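Local coordinates for ubiquitin domain-containing protein DSK2,putative (Plasmodium falciparum, PDB 6JL3) that probably works as a shuttle factor whose ubiquitin-like domain recognises receptors on the proteasome, so that ubiquitin-tagged cargo can be delivered for degradation, at residues F9-G14 / E36-P41; L30-A35 / I40-Q45. One frame throughout, in Å; residues are numbered along the deposited sequence.

Contact 1: F9-G14 / E36-P41; sequences FKVTGG and EHVDIP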
# COMPACT_ATOMS: atom_id res chain seq x y z
N PHE A 9 5.31 4.81 0.19
CA PHE A 9 4.22 5.22 -0.67
C PHE A 9 4.47 6.60 -1.23
O PHE A 9 4.86 7.52 -0.50
CB PHE A 9 2.91 5.22 0.09
CG PHE A 9 2.39 3.86 0.34
CD1 PHE A 9 2.81 3.16 1.46
CD2 PHE A 9 1.54 3.25 -0.56
CE1 PHE A 9 2.37 1.90 1.68
CE2 PHE A 9 1.09 1.98 -0.34
CZ PHE A 9 1.50 1.30 0.78
N LYS A 10 4.25 6.74 -2.53
CA LYS A 10 4.15 8.02 -3.20
C LYS A 10 2.67 8.25 -3.49
O LYS A 10 2.04 7.44 -4.18
CB LYS A 10 4.97 8.02 -4.49
CG LYS A 10 6.45 7.99 -4.21
CD LYS A 10 7.26 7.97 -5.49
CE LYS A 10 8.74 8.23 -5.23
NZ LYS A 10 9.48 8.38 -6.51
N VAL A 11 2.13 9.32 -2.92
CA VAL A 11 0.70 9.62 -2.96
C VAL A 11 0.48 10.87 -3.79
O VAL A 11 1.26 11.83 -3.71
CB VAL A 11 0.17 9.83 -1.53
CG1 VAL A 11 -1.35 9.94 -1.54
CG2 VAL A 11 0.64 8.72 -0.60
N THR A 12 -0.61 10.88 -4.56
CA THR A 12 -0.98 12.05 -5.34
C THR A 12 -0.91 13.30 -4.47
O THR A 12 -1.28 13.29 -3.29
CB THR A 12 -2.40 11.91 -5.88
OG1 THR A 12 -2.54 10.66 -6.55
CG2 THR A 12 -2.73 13.01 -6.87
N GLY A 13 -0.44 14.39 -5.07
CA GLY A 13 -0.27 15.63 -4.35
C GLY A 13 1.08 15.80 -3.69
O GLY A 13 1.20 16.61 -2.76
N GLY A 14 2.09 15.06 -4.12
CA GLY A 14 3.43 15.25 -3.60
C GLY A 14 3.61 14.82 -2.16
O GLY A 14 4.37 15.46 -1.42
N GLU A 36 -4.80 5.63 7.76
CA GLU A 36 -4.32 6.22 9.01
C GLU A 36 -3.10 7.10 8.81
O GLU A 36 -2.62 7.70 9.78
CB GLU A 36 -4.06 5.10 10.02
CG GLU A 36 -5.37 4.44 10.47
CD GLU A 36 -5.24 3.40 11.57
OE1 GLU A 36 -4.12 2.98 11.91
OE2 GLU A 36 -6.30 2.98 12.10
N HIS A 37 -2.61 7.23 7.57
CA HIS A 37 -1.47 8.07 7.25
C HIS A 37 -1.76 9.21 6.27
O HIS A 37 -1.00 10.19 6.27
CB HIS A 37 -0.30 7.23 6.69
CG HIS A 37 0.32 6.34 7.73
ND1 HIS A 37 -0.24 5.14 8.12
CD2 HIS A 37 1.42 6.51 8.49
CE1 HIS A 37 0.51 4.60 9.06
NE2 HIS A 37 1.53 5.41 9.31
N VAL A 38 -2.80 9.11 5.45
CA VAL A 38 -3.15 10.15 4.48
C VAL A 38 -4.67 10.24 4.40
O VAL A 38 -5.39 9.32 4.78
CB VAL A 38 -2.56 9.88 3.07
CG1 VAL A 38 -1.04 9.86 3.14
CG2 VAL A 38 -3.09 8.58 2.47
N ASP A 39 -5.14 11.38 3.89
CA ASP A 39 -6.57 11.68 3.87
C ASP A 39 -7.24 11.14 2.61
O ASP A 39 -7.82 11.88 1.81
CB ASP A 39 -6.77 13.19 4.00
CG ASP A 39 -8.22 13.59 4.14
OD1 ASP A 39 -9.01 12.83 4.72
OD2 ASP A 39 -8.56 14.70 3.67
N ILE A 40 -7.15 9.82 2.43
CA ILE A 40 -7.87 9.11 1.39
C ILE A 40 -8.57 7.93 2.05
O ILE A 40 -7.89 7.04 2.59
CB ILE A 40 -6.96 8.61 0.25
CG1 ILE A 40 -6.10 9.74 -0.31
CG2 ILE A 40 -7.81 7.99 -0.86
CD1 ILE A 40 -5.11 9.29 -1.37
N PRO A 41 -9.90 7.86 2.05
CA PRO A 41 -10.58 6.73 2.69
C PRO A 41 -10.35 5.44 1.92
O PRO A 41 -10.07 5.44 0.72
CB PRO A 41 -12.06 7.13 2.67
CG PRO A 41 -12.17 8.05 1.49
CD PRO A 41 -10.85 8.78 1.39

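Contact 2: L30-A35 / I40-Q45; sequences LKKICA and IPVEAQ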
# COMPACT_ATOMS: atom_id res chain seq x y z
N LEU A 30 -3.52 -3.20 4.14
CA LEU A 30 -2.59 -2.14 3.77
C LEU A 30 -3.33 -0.83 3.49
O LEU A 30 -2.84 0.23 3.87
CB LEU A 30 -1.76 -2.60 2.58
CG LEU A 30 -0.66 -1.65 2.12
CD1 LEU A 30 0.32 -1.38 3.25
CD2 LEU A 30 0.06 -2.21 0.90
N LYS A 31 -4.50 -0.89 2.85
CA LYS A 31 -5.30 0.31 2.66
C LYS A 31 -5.72 0.91 4.00
O LYS A 31 -5.74 2.14 4.16
CB LYS A 31 -6.53 0.01 1.81
CG LYS A 31 -6.24 -0.27 0.35
CD LYS A 31 -7.51 -0.54 -0.44
CE LYS A 31 -7.22 -0.65 -1.92
NZ LYS A 31 -8.41 -1.07 -2.69
N LYS A 32 -6.09 0.07 4.97
CA LYS A 32 -6.44 0.58 6.29
C LYS A 32 -5.27 1.31 6.92
O LYS A 32 -5.45 2.36 7.55
CB LYS A 32 -6.96 -0.55 7.18
CG LYS A 32 -8.32 -1.06 6.73
CD LYS A 32 -8.71 -2.36 7.42
CE LYS A 32 -10.11 -2.77 7.00
NZ LYS A 32 -10.52 -4.06 7.62
N ILE A 33 -4.05 0.78 6.76
CA ILE A 33 -2.86 1.48 7.22
C ILE A 33 -2.71 2.81 6.49
O ILE A 33 -2.45 3.85 7.11
CB ILE A 33 -1.61 0.58 7.03
CG1 ILE A 33 -1.66 -0.61 7.98
CG2 ILE A 33 -0.34 1.40 7.24
CD1 ILE A 33 -0.60 -1.68 7.69
N CYS A 34 -2.87 2.81 5.17
CA CYS A 34 -2.72 4.03 4.40
C CYS A 34 -3.70 5.10 4.86
O CYS A 34 -3.36 6.29 4.93
CB CYS A 34 -2.90 3.76 2.91
SG CYS A 34 -1.52 2.91 2.13
N ALA A 35 -4.94 4.70 5.17
CA ALA A 35 -5.95 5.66 5.60
C ALA A 35 -5.62 6.29 6.94
O ALA A 35 -6.11 7.38 7.23
CB ALA A 35 -7.33 4.99 5.67
N ILE A 40 -7.15 9.82 2.43
CA ILE A 40 -7.87 9.11 1.39
C ILE A 40 -8.57 7.93 2.05
O ILE A 40 -7.89 7.04 2.59
CB ILE A 40 -6.96 8.61 0.25
CG1 ILE A 40 -6.10 9.74 -0.31
CG2 ILE A 40 -7.81 7.99 -0.86
CD1 ILE A 40 -5.11 9.29 -1.37
N PRO A 41 -9.90 7.86 2.05
CA PRO A 41 -10.58 6.73 2.69
C PRO A 41 -10.35 5.44 1.92
O PRO A 41 -10.07 5.44 0.72
CB PRO A 41 -12.06 7.13 2.67
CG PRO A 41 -12.17 8.05 1.49
CD PRO A 41 -10.85 8.78 1.39
N VAL A 42 -10.49 4.33 2.64
CA VAL A 42 -10.13 3.03 2.08
C VAL A 42 -10.80 2.80 0.74
O VAL A 42 -10.18 2.33 -0.22
CB VAL A 42 -10.48 1.92 3.09
CG1 VAL A 42 -10.50 0.56 2.41
CG2 VAL A 42 -9.49 1.95 4.24
N GLU A 43 -12.10 3.09 0.66
CA GLU A 43 -12.87 2.76 -0.53
C GLU A 43 -12.46 3.59 -1.75
O GLU A 43 -12.74 3.18 -2.88
CB GLU A 43 -14.36 2.91 -0.22
CG GLU A 43 -14.85 1.96 0.88
CD GLU A 43 -14.66 2.49 2.30
OE1 GLU A 43 -15.07 1.78 3.24
OE2 GLU A 43 -14.11 3.60 2.48
N ALA A 44 -11.79 4.73 -1.55
CA ALA A 44 -11.33 5.55 -2.67
C ALA A 44 -9.89 5.25 -3.07
O ALA A 44 -9.42 5.78 -4.08
CB ALA A 44 -11.43 7.03 -2.32
N GLN A 45 -9.18 4.43 -2.31
CA GLN A 45 -7.78 4.18 -2.57
C GLN A 45 -7.59 3.15 -3.67
O GLN A 45 -8.27 2.11 -3.71
CB GLN A 45 -7.11 3.62 -1.33
CG GLN A 45 -6.95 4.57 -0.20
CD GLN A 45 -6.27 3.93 0.98
OE1 GLN A 45 -5.50 2.97 0.84
NE2 GLN A 45 -6.55 4.44 2.17
O HOH W 1 -10.78 0.38 -1.99

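Contact 1: F9-G14 / E36-P41
Val11, at the end of strand 5-11, meets Val38 and Ile40 in the loop that follows helix 27-35, an apolar contact that joins this loop to the sheet of a ubiquitin-like beta-grasp domain. The side chain of Ile40 leads into it. From CB, the CG1 branch leaves anti to the carbonyl carbon (chi1 -53°) and runs past Val38, with Ile40 CG1 4.3 Å from Val38 CG2. The next bond is extended (chi2 176°), which carries Ile40 CD1 outward until it rests 3.8 Å from Val11 CG1, the closest approach between the two segments. The side chains of Val11 and Ile40 run alongside in opposite senses, and Ile40 CD1 also lies 4.4 Å from Val38 CG2, so the tip sits against both valines. Val11 splits its methyls between the two partners: CG1, anti to its own backbone N, faces the isoleucine, while Val11 CG2 lies 4.3 Å from Val38 CG1. A branched valine suits the strand because its two methyls reach two neighbours from one short stem; isoleucine suits the loop because its longer arm spans the gap.

An inverse gamma turn centred on Asp39 reverses the chain between the two loop residues, with a weak bond from Ile40 N to Val38 O at 3.0 Å, so that both present their side chains to Val11. Phe17 on strand 15-21 touches Val11 and Val38, and Leu73 on strand 70-75 packs on Val38. No hydrogen bond joins the two segments. With methyl meeting methyl throughout and just 104 Å² buried, the chemistry implies an attachment that rests on shape and the exclusion of water, without directional bonds to fix its register.

Contact 2: L30-A35 / I40-Q45
The carboxamide of Gln45 points its OE1/NE2 end at the helical backbone of Lys31. Lys31 CB and CG lie obliquely to one side of the amide plane, beyond OE1, with Gln45 OE1 3.3 Å from Lys31 CB; to the other side lies Cys34 CB, 3.4 Å from Gln45 OE1. The NE2 edge is turned to Ile40 O, which sits in the amide plane, and Ala35 CB comes up beside the same nitrogen. In this beta-grasp domain the arrangement joins helix 27-35 to the 3-10 turn 42-44 and to the start of strand 45-49.

NE2 donates twice. Gln45 NE2 to Ile40 O is 3.0 Å and fairly straight (162°), whereas Gln45 NE2 to Lys31 O, 3.1 Å, is more bent (145°), with the donor tilted from the carbonyl plane. Lys31 O already takes the helical N-H of Ala35, which approaches the opposite face of its plane, so this carbonyl is gripped by two donors. The two bonds would hold the amide against rotation, and they show why glutamine suits a buried place: its extended chain (chi2 -180°) carries a two-proton donor to two backbone carbonyls, one in the helix and one in the loop.

Val42 adds the apolar part, its CG1 against Lys31 CB and its CG2 4.0 Å from Ala35 CB; small Ala35 lets the loop come close to the helix. Lys31 suits its place as an apolar methylene chain ending in a charge. Its extended methylenes pass alongside Gln45 in the opposite sense, delivering NZ to a salt bridge with Asp56, its strongest polar partner, and to a weak bond with Gln45 O. A water accepts from Lys31 NZ at 2.9 Å and donates to Val42 O at 2.7 Å, bridging helix and turn.

Both contacts use the chain that leaves helix 27-35, and they share Ile40, which works in two directions: its side chain serves contact 1 and its carbonyl oxygen serves contact 2. Their centres are about 8 Å apart. A second connection comes through the core, where Phe9, from the strand segment of contact 1, places its ring tip CZ 3.7 Å from Cys34 SG and 3.8 Å from Leu30 CD2 on the helix of contact 2. The loop is therefore attached to the sheet by apolar packing and to the helix by a mix of polar bonds and apolar packing. Both contacts are best understood as structural packing within the ubiquitin-like fold.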